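PDZ domain protein (Parabacteroides distasonis, PDB 4L8N) is of unknown function but combines N- and C-terminal PDZ domains with a DUF4136 domain and binds magnesium. Local coordinates at residues I51-N55 with G56-T60; L160-V163 with I164-I168; Y214-F218 with S219-M223; A410-Y413 with L414-A418. One frame throughout, in Å; residues are numbered along the deposited sequence.

Interaction 1: I51-N55 with G56-T60; sequences IEEIN and GVPVT
A two-residue beta hairpin of the N-terminal PDZ domain joins strand 50-54 to the short strand 57-58 through a type I' turn running from Ile-54 to Val-57. Asn-55 and Gly-56 form the corner, the classic residue pair for this turn; at the glycine's backbone angles a side chain would be pressed against the carbonyl of Asn-55. Ile-54 and Val-57 are the hydrogen-bonded pair closing the turn: Ile-54 N donates to Val-57 O at 2.9 Å, and Val-57 N returns a bond to Ile-54 O at 2.8 Å. A third, nearly straight bond, from Val-59 N to Glu-52 O at 2.9 Å (171° at the hydrogen), carries the pairing one step beyond the short strand.

Between these bonds stands the non-hydrogen-bonded pair Glu-53 and Pro-58. Glu-53 CG lies 3.8 Å from Pro-58 CA, while the extended remainder of the side chain carries Glu-53 OE1 to 3.5 Å from Gly-56 O; OE1 also makes a weak hydrogen bond to Thr-82 OG1. On its other edge, strand 50-54 pairs with strand 78-84, where Glu-52 and Glu-53 both face Thr-82 in a classic beta bulge; Glu-52 sends its carboxylate to Ser-84 and Lys-28.

Val-59 supplies the apolar closure. Its CG1, anti to its own carbonyl carbon (chi1 -60°), is turned back toward the first strand, where both isoleucines cross it at about a right angle: Ile-51 CG2 is 4.0 Å from Val-59 CG1, and Ile-54 CD1 meets that same methyl at 3.9 Å.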
loop_
_atom_site.group_PDB
_atom_site.type_symbol
_atom_site.label_atom_id
_atom_site.label_comp_id
_atom_site.label_asym_id
_atom_site.label_seq_id
_atom_site.Cartn_x
_atom_site.Cartn_y
_atom_site.Cartn_z
ATOM N N ILE A 51 -2.366 29.402 14.121
ATOM C CA ILE A 51 -2.394 30.436 15.158
ATOM C C ILE A 51 -0.929 30.811 15.464
ATOM O O ILE A 51 -0.172 29.999 16.013
ATOM C CB ILE A 51 -3.176 30.027 16.427
ATOM C CG1 ILE A 51 -4.644 29.650 16.095
ATOM C CG2 ILE A 51 -3.071 31.137 17.504
ATOM C CD1 ILE A 51 -5.432 29.147 17.257
ATOM N N GLU A 52 -0.523 32.005 15.029
ATOM C CA GLU A 52 0.841 32.491 15.213
ATOM C C GLU A 52 0.995 33.172 16.570
ATOM O O GLU A 52 1.995 32.953 17.255
ATOM C CB GLU A 52 1.244 33.450 14.079
ATOM C CG GLU A 52 1.330 32.792 12.709
ATOM C CD GLU A 52 2.561 31.960 12.415
ATOM O OE1 GLU A 52 3.521 31.992 13.219
ATOM O OE2 GLU A 52 2.574 31.293 11.356
ATOM N N GLU A 53 0.027 34.033 16.931
ATOM C CA GLU A 53 0.016 34.773 18.192
ATOM C C GLU A 53 -1.375 34.764 18.787
ATOM O O GLU A 53 -2.370 34.715 18.058
ATOM C CB GLU A 53 0.496 36.240 18.036
ATOM C CG GLU A 53 1.736 36.488 17.180
ATOM C CD GLU A 53 2.112 37.945 16.942
ATOM O OE1 GLU A 53 1.333 38.849 17.332
ATOM O OE2 GLU A 53 3.196 38.180 16.357
ATOM N N ILE A 54 -1.439 34.810 20.120
ATOM C CA ILE A 54 -2.682 34.910 20.886
ATOM C C ILE A 54 -2.590 36.221 21.674
ATOM O O ILE A 54 -1.621 36.437 22.400
ATOM C CB ILE A 54 -2.940 33.673 21.797
ATOM C CG1 ILE A 54 -2.874 32.351 20.990
ATOM C CG2 ILE A 54 -4.263 33.823 22.571
ATOM C CD1 ILE A 54 -2.733 31.040 21.820
ATOM N N ASN A 55 -3.567 37.113 21.479
ATOM C CA ASN A 55 -3.678 38.423 22.141
ATOM C C ASN A 55 -2.350 39.225 22.116
ATOM O O ASN A 55 -2.056 39.974 23.052
ATOM C CB ASN A 55 -4.193 38.266 23.589
ATOM C CG ASN A 55 -5.621 37.799 23.705
ATOM O OD1 ASN A 55 -6.523 38.282 23.010
ATOM N ND2 ASN A 55 -5.861 36.886 24.636
ATOM N N GLY A 56 -1.593 39.062 21.030
ATOM C CA GLY A 56 -0.317 39.733 20.817
ATOM C C GLY A 56 0.912 38.929 21.185
ATOM O O GLY A 56 2.017 39.301 20.768
ATOM N N VAL A 57 0.756 37.836 21.972
ATOM C CA VAL A 57 1.917 37.015 22.362
ATOM C C VAL A 57 2.126 35.832 21.372
ATOM O O VAL A 57 1.222 35.005 21.201
ATOM C CB VAL A 57 1.930 36.541 23.855
ATOM C CG1 VAL A 57 0.578 36.016 24.324
ATOM C CG2 VAL A 57 3.036 35.516 24.124
ATOM N N PRO A 58 3.339 35.724 20.751
ATOM C CA PRO A 58 3.624 34.587 19.850
ATOM C C PRO A 58 3.563 33.247 20.591
ATOM O O PRO A 58 4.016 33.144 21.737
ATOM C CB PRO A 58 5.036 34.887 19.340
ATOM C CG PRO A 58 5.226 36.341 19.566
ATOM C CD PRO A 58 4.512 36.611 20.847
ATOM N N VAL A 59 2.975 32.228 19.938
ATOM C CA VAL A 59 2.724 30.897 20.507
ATOM C C VAL A 59 4.025 30.124 20.780
ATOM O O VAL A 59 4.007 29.149 21.539
ATOM C CB VAL A 59 1.735 30.070 19.651
ATOM C CG1 VAL A 59 0.384 30.773 19.547
ATOM C CG2 VAL A 59 2.304 29.758 18.267
ATOM N N THR A 60 5.138 30.569 20.175
ATOM C CA THR A 60 6.454 29.961 20.356
ATOM C C THR A 60 7.021 30.360 21.739
ATOM O O THR A 60 7.603 29.520 22.431
ATOM C CB THR A 60 7.414 30.358 19.201
ATOM O OG1 THR A 60 7.631 31.772 19.190
ATOM C CG2 THR A 60 6.928 29.896 17.835
#

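Interaction 2: L160-V163 with I164-I168; sequences LETV and INECI
The carbonyl oxygen of Leu-160 takes two backbone N-H groups: Ile-164 N at 3.1 Å, nearly along the C=O axis and almost straight (173°), and, more weakly, Val-163 N at 3.0 Å. The first is an ordinary alpha-helical bond, and three more follow in step, from Asn-165, Glu-166 and Cys-167 to Glu-161, Thr-162 and Val-163.

One turn apart on the same face, Leu-160 and Ile-164 pack obliquely. Ile-164 CG1, anti to its carbonyl carbon (chi1 -62°), is directed back toward the preceding turn, which brings CD1 to 3.8 Å from both CG and CD1 of Leu-160. An alanine in place of Ile-164 is likely to leave CG and CD1 of Leu-160 without this partner and open a gap against Thr-190 and Tyr-192. On another side of the helix, Thr-162 and Glu-166 run side by side, with Glu-166 OE2 3.5 Å from Thr-162 CG2; the threonine hydroxyl is instead bonded to Arg-158 O.

Helix 158-175 is the crossover helix of a beta-alpha-beta unit between strands 147-150 and 178-179. Leu-160 and Ile-164 rest on strand 186-196, whose Tyr-192 also hydrogen-bonds Glu-161, and Asn-165 touches Phe-150 of strand 147-150, while Val-163 and Cys-167 turn to helix 274-285.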
loop_
_atom_site.group_PDB
_atom_site.type_symbol
_atom_site.label_atom_id
_atom_site.label_comp_id
_atom_site.label_asym_id
_atom_site.label_seq_id
_atom_site.Cartn_x
_atom_site.Cartn_y
_atom_site.Cartn_z
ATOM N N LEU A 160 -9.718 13.779 -20.139
ATOM C CA LEU A 160 -9.538 13.326 -18.755
ATOM C C LEU A 160 -8.662 14.292 -17.935
ATOM O O LEU A 160 -9.079 14.706 -16.857
ATOM C CB LEU A 160 -8.936 11.901 -18.739
ATOM C CG LEU A 160 -8.370 11.358 -17.416
ATOM C CD1 LEU A 160 -9.462 11.144 -16.360
ATOM C CD2 LEU A 160 -7.628 10.081 -17.646
ATOM N N GLU A 161 -7.468 14.647 -18.444
ATOM C CA GLU A 161 -6.512 15.537 -17.772
ATOM C C GLU A 161 -7.084 16.930 -17.477
ATOM O O GLU A 161 -6.706 17.538 -16.478
ATOM C CB GLU A 161 -5.222 15.665 -18.581
ATOM C CG GLU A 161 -4.377 14.403 -18.513
ATOM C CD GLU A 161 -2.928 14.513 -18.939
ATOM O OE1 GLU A 161 -2.356 15.626 -18.869
ATOM O OE2 GLU A 161 -2.342 13.460 -19.277
ATOM N N THR A 162 -8.016 17.410 -18.317
ATOM C CA THR A 162 -8.671 18.699 -18.136
ATOM C C THR A 162 -9.624 18.615 -16.944
ATOM O O THR A 162 -9.682 19.569 -16.166
ATOM C CB THR A 162 -9.360 19.133 -19.429
ATOM O OG1 THR A 162 -8.340 19.305 -20.406
ATOM C CG2 THR A 162 -10.136 20.438 -19.283
ATOM N N VAL A 163 -10.330 17.475 -16.778
ATOM C CA VAL A 163 -11.273 17.254 -15.666
ATOM C C VAL A 163 -10.495 17.234 -14.356
ATOM O O VAL A 163 -10.832 17.993 -13.446
ATOM C CB VAL A 163 -12.139 15.977 -15.855
ATOM C CG1 VAL A 163 -12.972 15.670 -14.605
ATOM C CG2 VAL A 163 -13.037 16.113 -17.079
ATOM N N ILE A 164 -9.439 16.401 -14.288
ATOM C CA ILE A 164 -8.538 16.264 -13.141
ATOM C C ILE A 164 -8.010 17.655 -12.706
ATOM O O ILE A 164 -8.233 18.057 -11.570
ATOM C CB ILE A 164 -7.362 15.277 -13.458
ATOM C CG1 ILE A 164 -7.868 13.846 -13.761
ATOM C CG2 ILE A 164 -6.341 15.261 -12.310
ATOM C CD1 ILE A 164 -6.767 12.867 -14.303
ATOM N N ASN A 165 -7.365 18.390 -13.615
ATOM C CA ASN A 165 -6.781 19.705 -13.339
ATOM C C ASN A 165 -7.827 20.753 -12.894
ATOM O O ASN A 165 -7.518 21.596 -12.059
ATOM C CB ASN A 165 -5.993 20.197 -14.549
ATOM C CG ASN A 165 -4.749 19.393 -14.868
ATOM O OD1 ASN A 165 -4.257 18.577 -14.073
ATOM N ND2 ASN A 165 -4.155 19.677 -16.010
ATOM N N GLU A 166 -9.054 20.677 -13.411
ATOM C CA GLU A 166 -10.143 21.570 -13.007
ATOM C C GLU A 166 -10.530 21.304 -11.542
ATOM O O GLU A 166 -10.814 22.258 -10.822
ATOM C CB GLU A 166 -11.360 21.400 -13.922
ATOM C CG GLU A 166 -11.377 22.353 -15.103
ATOM C CD GLU A 166 -12.504 22.150 -16.104
ATOM O OE1 GLU A 166 -13.642 21.828 -15.685
ATOM O OE2 GLU A 166 -12.248 22.339 -17.316
ATOM N N CYS A 167 -10.511 20.012 -11.103
ATOM C CA CYS A 167 -10.801 19.606 -9.723
ATOM C C CYS A 167 -9.715 20.122 -8.786
ATOM O O CYS A 167 -10.037 20.692 -7.731
ATOM C CB CYS A 167 -10.942 18.087 -9.607
ATOM S SG CYS A 167 -12.348 17.388 -10.507
ATOM N N ILE A 168 -8.430 19.908 -9.158
ATOM C CA ILE A 168 -7.287 20.355 -8.366
ATOM C C ILE A 168 -7.277 21.877 -8.306
ATOM O O ILE A 168 -7.067 22.431 -7.218
ATOM C CB ILE A 168 -5.934 19.795 -8.873
ATOM C CG1 ILE A 168 -5.986 18.265 -8.997
ATOM C CG2 ILE A 168 -4.761 20.236 -7.946
ATOM C CD1 ILE A 168 -5.007 17.741 -9.952
#

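Interaction 3: Y214-F218 with S219-M223; sequences YRYNF and SHSKM
Segments 214-218 and 219-223 run 151° apart as the two arms of an antiparallel hairpin, with Asn-217 and Lys-222 as its hydrogen-bonded pair and Tyr-216 and Met-223 as the non-hydrogen-bonded one. Asn-217 N donates to Lys-222 O at 2.9 Å, but the return bond from Lys-222 N to Asn-217 O is long and weak; the same Asn-217 O also takes His-220 N at 3.1 Å and, weakly, Ser-221 N.

Tyr-216 lies against the backbone of the opposite arm. With chi1 at -170°, its CG points opposite the backbone N and the ring is laid across residues 221-222, with Lys-222 O over one face and CE1 3.5 Å from Lys-222 N. Met-223, a selenomethionine, bends at chi2 and chi3, setting SE at the tyrosine's edge, 5.4 Å from the ring centroid, in a Met-aromatic contact; its CE methyl ends 3.6 Å from Tyr-214 CB. At the loop end, Tyr-216 CD2 stands 4.1 Å above the centre of the Phe-218 ring plane. A serine in place of Tyr-216 would probably leave the Met-223 selenium and the Phe-218 face without this aromatic partner and bare the Lys-222 backbone.

Arg-215 makes a salt bridge to Glu-266 of the second subunit and a hydrogen bond to its His-281, and that subunit also packs on Tyr-216 and Met-223. Ser-221 and Lys-222 both face Asn-217: this is a hairpin closed by a G1 beta bulge, used here as a projecting arm that grips the partner chain.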
loop_
_atom_site.group_PDB
_atom_site.type_symbol
_atom_site.label_atom_id
_atom_site.label_comp_id
_atom_site.label_asym_id
_atom_site.label_seq_id
_atom_site.Cartn_x
_atom_site.Cartn_y
_atom_site.Cartn_z
ATOM N N TYR A 214 6.750 -16.271 3.032
ATOM C CA TYR A 214 8.063 -16.850 2.734
ATOM C C TYR A 214 8.865 -15.840 1.948
ATOM O O TYR A 214 8.323 -15.167 1.064
ATOM C CB TYR A 214 7.993 -18.193 2.003
ATOM C CG TYR A 214 7.323 -19.280 2.812
ATOM C CD1 TYR A 214 8.007 -19.948 3.825
ATOM C CD2 TYR A 214 5.997 -19.633 2.579
ATOM C CE1 TYR A 214 7.381 -20.935 4.594
ATOM C CE2 TYR A 214 5.374 -20.641 3.316
ATOM C CZ TYR A 214 6.059 -21.271 4.341
ATOM O OH TYR A 214 5.425 -22.247 5.079
ATOM N N ARG A 215 10.111 -15.624 2.360
ATOM C CA ARG A 215 11.012 -14.702 1.676
ATOM C C ARG A 215 12.382 -15.331 1.616
ATOM O O ARG A 215 12.684 -16.219 2.422
ATOM C CB ARG A 215 11.068 -13.321 2.352
ATOM C CG ARG A 215 9.708 -12.708 2.544
ATOM C CD ARG A 215 9.637 -11.268 2.176
ATOM N NE ARG A 215 8.238 -10.874 2.228
ATOM C CZ ARG A 215 7.797 -9.813 2.868
ATOM N NH1 ARG A 215 8.644 -8.999 3.472
ATOM N NH2 ARG A 215 6.502 -9.546 2.902
ATOM N N TYR A 216 13.223 -14.863 0.686
ATOM C CA TYR A 216 14.557 -15.405 0.592
ATOM C C TYR A 216 15.501 -14.563 1.459
ATOM O O TYR A 216 15.456 -13.329 1.440
ATOM C CB TYR A 216 15.019 -15.486 -0.857
ATOM C CG TYR A 216 16.298 -16.272 -1.006
ATOM C CD1 TYR A 216 16.286 -17.656 -1.015
ATOM C CD2 TYR A 216 17.524 -15.628 -1.159
ATOM C CE1 TYR A 216 17.461 -18.388 -1.155
ATOM C CE2 TYR A 216 18.711 -16.350 -1.275
ATOM C CZ TYR A 216 18.672 -17.731 -1.297
ATOM O OH TYR A 216 19.824 -18.464 -1.482
ATOM N N ASN A 217 16.328 -15.246 2.238
ATOM C CA ASN A 217 17.255 -14.603 3.142
ATOM C C ASN A 217 18.681 -14.892 2.649
ATOM O O ASN A 217 19.189 -16.007 2.845
ATOM C CB ASN A 217 16.996 -15.118 4.576
ATOM C CG ASN A 217 17.845 -14.530 5.675
ATOM O OD1 ASN A 217 17.765 -14.965 6.820
ATOM N ND2 ASN A 217 18.682 -13.545 5.376
ATOM N N PHE A 218 19.315 -13.879 1.995
ATOM C CA PHE A 218 20.659 -13.993 1.398
ATOM C C PHE A 218 21.719 -14.315 2.446
ATOM O O PHE A 218 22.616 -15.119 2.158
ATOM C CB PHE A 218 21.045 -12.740 0.600
ATOM C CG PHE A 218 20.463 -12.622 -0.801
ATOM C CD1 PHE A 218 21.064 -13.270 -1.885
ATOM C CD2 PHE A 218 19.342 -11.830 -1.047
ATOM C CE1 PHE A 218 20.543 -13.130 -3.187
ATOM C CE2 PHE A 218 18.821 -11.695 -2.349
ATOM C CZ PHE A 218 19.430 -12.341 -3.414
ATOM N N SER A 219 21.551 -13.792 3.687
ATOM C CA SER A 219 22.434 -14.007 4.853
ATOM C C SER A 219 22.544 -15.471 5.211
ATOM O O SER A 219 23.592 -15.890 5.698
ATOM C CB SER A 219 21.949 -13.241 6.088
ATOM O OG SER A 219 21.139 -12.109 5.815
ATOM N N HIS A 220 21.476 -16.249 4.976
ATOM C CA HIS A 220 21.440 -17.686 5.282
ATOM C C HIS A 220 21.322 -18.551 4.029
ATOM O O HIS A 220 21.385 -19.781 4.139
ATOM C CB HIS A 220 20.299 -18.009 6.264
ATOM C CG HIS A 220 20.523 -17.401 7.609
ATOM N ND1 HIS A 220 19.537 -16.659 8.236
ATOM C CD2 HIS A 220 21.646 -17.379 8.371
ATOM C CE1 HIS A 220 20.080 -16.228 9.364
ATOM N NE2 HIS A 220 21.350 -16.642 9.490
ATOM N N SER A 221 21.160 -17.906 2.838
ATOM C CA SER A 221 21.055 -18.560 1.520
ATOM C C SER A 221 19.924 -19.625 1.490
ATOM O O SER A 221 20.127 -20.764 1.044
ATOM C CB SER A 221 22.402 -19.152 1.090
ATOM O OG SER A 221 23.217 -18.119 0.555
ATOM N N LYS A 222 18.730 -19.225 1.976
ATOM C CA LYS A 222 17.552 -20.078 2.031
ATOM C C LYS A 222 16.265 -19.279 2.182
ATOM O O LYS A 222 16.286 -18.126 2.642
ATOM C CB LYS A 222 17.665 -21.126 3.170
ATOM C CG LYS A 222 17.709 -20.572 4.594
ATOM C CD LYS A 222 17.675 -21.690 5.624
ATOM C CE LYS A 222 17.746 -21.147 7.030
ATOM N NZ LYS A 222 18.379 -22.113 7.967
HETATM N N MSE A 223 15.133 -19.900 1.774
HETATM C CA MSE A 223 13.782 -19.347 1.977
HETATM C C MSE A 223 13.450 -19.491 3.462
HETATM O O MSE A 223 13.868 -20.469 4.085
HETATM C CB MSE A 223 12.711 -20.096 1.137
HETATM C CG MSE A 223 12.791 -19.862 -0.358
HETATM SE SE MSE A 223 12.196 -18.141 -0.866
HETATM C CE MSE A 223 10.413 -18.268 -0.668
#

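Interaction 4: A410-Y413 with L414-A418; sequences AFSY and LYYFA
Three i-to-i+3 backbone hydrogen bonds wind the chain round a short 3-10 segment at Ser-412 to Leu-414. Leu-414 N donates to Phe-411 O at 3.1 Å, Tyr-415 N to Ser-412 O at 2.9 Å and Tyr-416 N to Tyr-413 O at 3.1 Å. A type I turn from Tyr-415 to Ala-418 then leads the chain onward.

Aromatic and apolar contacts centre on two neighbours, Tyr-413 and Leu-414. With CG between its backbone N and carbonyl carbon (chi1 82°), Tyr-413 folds its ring back over the peptide that follows, and Leu-414 N comes to lie over one face. Toward the rim of that face sits Leu-414 CG, 4.2 Å from the ring centroid in a CH-pi contact, while CD2 continues to 3.9 Å from Tyr-413 CZ. The other methyl, Leu-414 CD1, reaches Phe-411 CB at 4.2 Å. Tyr-416 approaches differently: its CD1 brings a ring edge to Ser-412 O at 3.3 Å, with the oxygen near the ring plane.

The polar ends look outward to other partners. Tyr-413 OH bonds to Glu-107 and Tyr-314, and Tyr-415 OH to Ala-111 O and Thr-122. Ser-412 OG bonds to Pro-409 O and to Gln-403, which also takes Tyr-416 OH.

This buried loop between helix 395-402 and strand 429-435 thus plugs into its surroundings on several fronts: Phe-411 and Leu-414 pack on helix 107-113, Phe-411 sets its ring edge-to-face with Phe-357 of helix 354-367, and Asn-308 of strand 298-309 binds the backbone at Tyr-413 and Leu-414.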
loop_
_atom_site.group_PDB
_atom_site.type_symbol
_atom_site.label_atom_id
_atom_site.label_comp_id
_atom_site.label_asym_id
_atom_site.label_seq_id
_atom_site.Cartn_x
_atom_site.Cartn_y
_atom_site.Cartn_z
ATOM N N ALA A 410 -42.762 15.580 22.493
ATOM C CA ALA A 410 -42.638 17.032 22.587
ATOM C C ALA A 410 -41.447 17.582 21.795
ATOM O O ALA A 410 -41.601 18.584 21.085
ATOM C CB ALA A 410 -42.521 17.443 24.039
ATOM N N PHE A 411 -40.282 16.895 21.859
ATOM C CA PHE A 411 -39.085 17.346 21.172
ATOM C C PHE A 411 -39.060 16.947 19.696
ATOM O O PHE A 411 -38.179 17.409 18.971
ATOM C CB PHE A 411 -37.831 16.858 21.896
ATOM C CG PHE A 411 -37.616 17.478 23.263
ATOM C CD1 PHE A 411 -37.201 18.804 23.391
ATOM C CD2 PHE A 411 -37.790 16.727 24.422
ATOM C CE1 PHE A 411 -36.996 19.371 24.652
ATOM C CE2 PHE A 411 -37.560 17.293 25.686
ATOM C CZ PHE A 411 -37.165 18.610 25.788
ATOM N N SER A 412 -40.049 16.192 19.216
ATOM C CA SER A 412 -40.102 15.792 17.790
ATOM C C SER A 412 -40.236 17.017 16.837
ATOM O O SER A 412 -40.036 16.862 15.637
ATOM C CB SER A 412 -41.229 14.786 17.526
ATOM O OG SER A 412 -42.505 15.401 17.631
ATOM N N TYR A 413 -40.547 18.212 17.375
ATOM C CA TYR A 413 -40.660 19.484 16.644
ATOM C C TYR A 413 -39.319 19.803 15.941
ATOM O O TYR A 413 -39.301 20.455 14.898
ATOM C CB TYR A 413 -41.090 20.635 17.597
ATOM C CG TYR A 413 -39.969 21.272 18.406
ATOM C CD1 TYR A 413 -39.233 22.342 17.896
ATOM C CD2 TYR A 413 -39.658 20.818 19.687
ATOM C CE1 TYR A 413 -38.186 22.914 18.622
ATOM C CE2 TYR A 413 -38.614 21.383 20.423
ATOM C CZ TYR A 413 -37.887 22.437 19.890
ATOM O OH TYR A 413 -36.881 23.018 20.617
ATOM N N LEU A 414 -38.206 19.325 16.522
ATOM C CA LEU A 414 -36.867 19.473 15.975
ATOM C C LEU A 414 -36.780 18.882 14.583
ATOM O O LEU A 414 -35.938 19.329 13.794
ATOM C CB LEU A 414 -35.835 18.797 16.895
ATOM C CG LEU A 414 -35.611 19.486 18.254
ATOM C CD1 LEU A 414 -34.999 18.528 19.237
ATOM C CD2 LEU A 414 -34.793 20.767 18.123
ATOM N N TYR A 415 -37.675 17.901 14.261
ATOM C CA TYR A 415 -37.684 17.246 12.952
ATOM C C TYR A 415 -39.034 17.420 12.231
ATOM O O TYR A 415 -39.372 16.624 11.366
ATOM C CB TYR A 415 -37.295 15.760 13.102
ATOM C CG TYR A 415 -35.853 15.566 13.526
ATOM C CD1 TYR A 415 -34.802 15.933 12.687
ATOM C CD2 TYR A 415 -35.534 15.110 14.807
ATOM C CE1 TYR A 415 -33.471 15.781 13.082
ATOM C CE2 TYR A 415 -34.206 14.968 15.218
ATOM C CZ TYR A 415 -33.179 15.280 14.340
ATOM O OH TYR A 415 -31.865 15.111 14.694
ATOM N N TYR A 416 -39.747 18.524 12.506
ATOM C CA TYR A 416 -41.054 18.801 11.905
ATOM C C TYR A 416 -41.018 19.127 10.410
ATOM O O TYR A 416 -42.085 19.196 9.789
ATOM C CB TYR A 416 -41.781 19.903 12.663
ATOM C CG TYR A 416 -42.884 19.328 13.504
ATOM C CD1 TYR A 416 -42.701 18.136 14.211
ATOM C CD2 TYR A 416 -44.147 19.909 13.522
ATOM C CE1 TYR A 416 -43.736 17.558 14.940
ATOM C CE2 TYR A 416 -45.207 19.316 14.216
ATOM C CZ TYR A 416 -44.985 18.162 14.956
ATOM O OH TYR A 416 -45.999 17.608 15.694
ATOM N N PHE A 417 -39.824 19.273 9.829
ATOM C CA PHE A 417 -39.653 19.546 8.414
ATOM C C PHE A 417 -39.707 18.208 7.603
ATOM O O PHE A 417 -39.776 18.233 6.366
ATOM C CB PHE A 417 -38.313 20.305 8.181
ATOM C CG PHE A 417 -37.088 19.542 8.650
ATOM C CD1 PHE A 417 -36.516 18.550 7.857
ATOM C CD2 PHE A 417 -36.544 19.776 9.910
ATOM C CE1 PHE A 417 -35.447 17.786 8.329
ATOM C CE2 PHE A 417 -35.456 19.027 10.369
ATOM C CZ PHE A 417 -34.915 18.041 9.579
ATOM N N ALA A 418 -39.645 17.055 8.302
ATOM C CA ALA A 418 -39.628 15.718 7.697
ATOM C C ALA A 418 -41.041 15.126 7.631
ATOM O O ALA A 418 -41.755 15.187 8.633
ATOM C CB ALA A 418 -38.697 14.810 8.488
#

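Overall arrangement
The four contacts are separate pieces of local structure, following one another along the chain without touching. Interaction 1 belongs to the N-terminal PDZ domain, whereas interactions 2 and 3 share the DUF4136 range yet have centres about 46 Å apart, one on a helix packed against the large mixed sheet, the other on an arm engaging the second subunit. Interactions 3 and 4 lie on opposite sides of the chain's centre, about 67 Å between their centres. The closest pair, interactions 1 and 2, still has nearest atoms about 23 Å apart. All four lie away from the magnesium-binding residues Glu-239 and Asp-270; in interaction 4 the side chain of Phe-411 is about 4 Å from a bound methylpentanediol (MPD) molecule, probably from the crystallisation liquor.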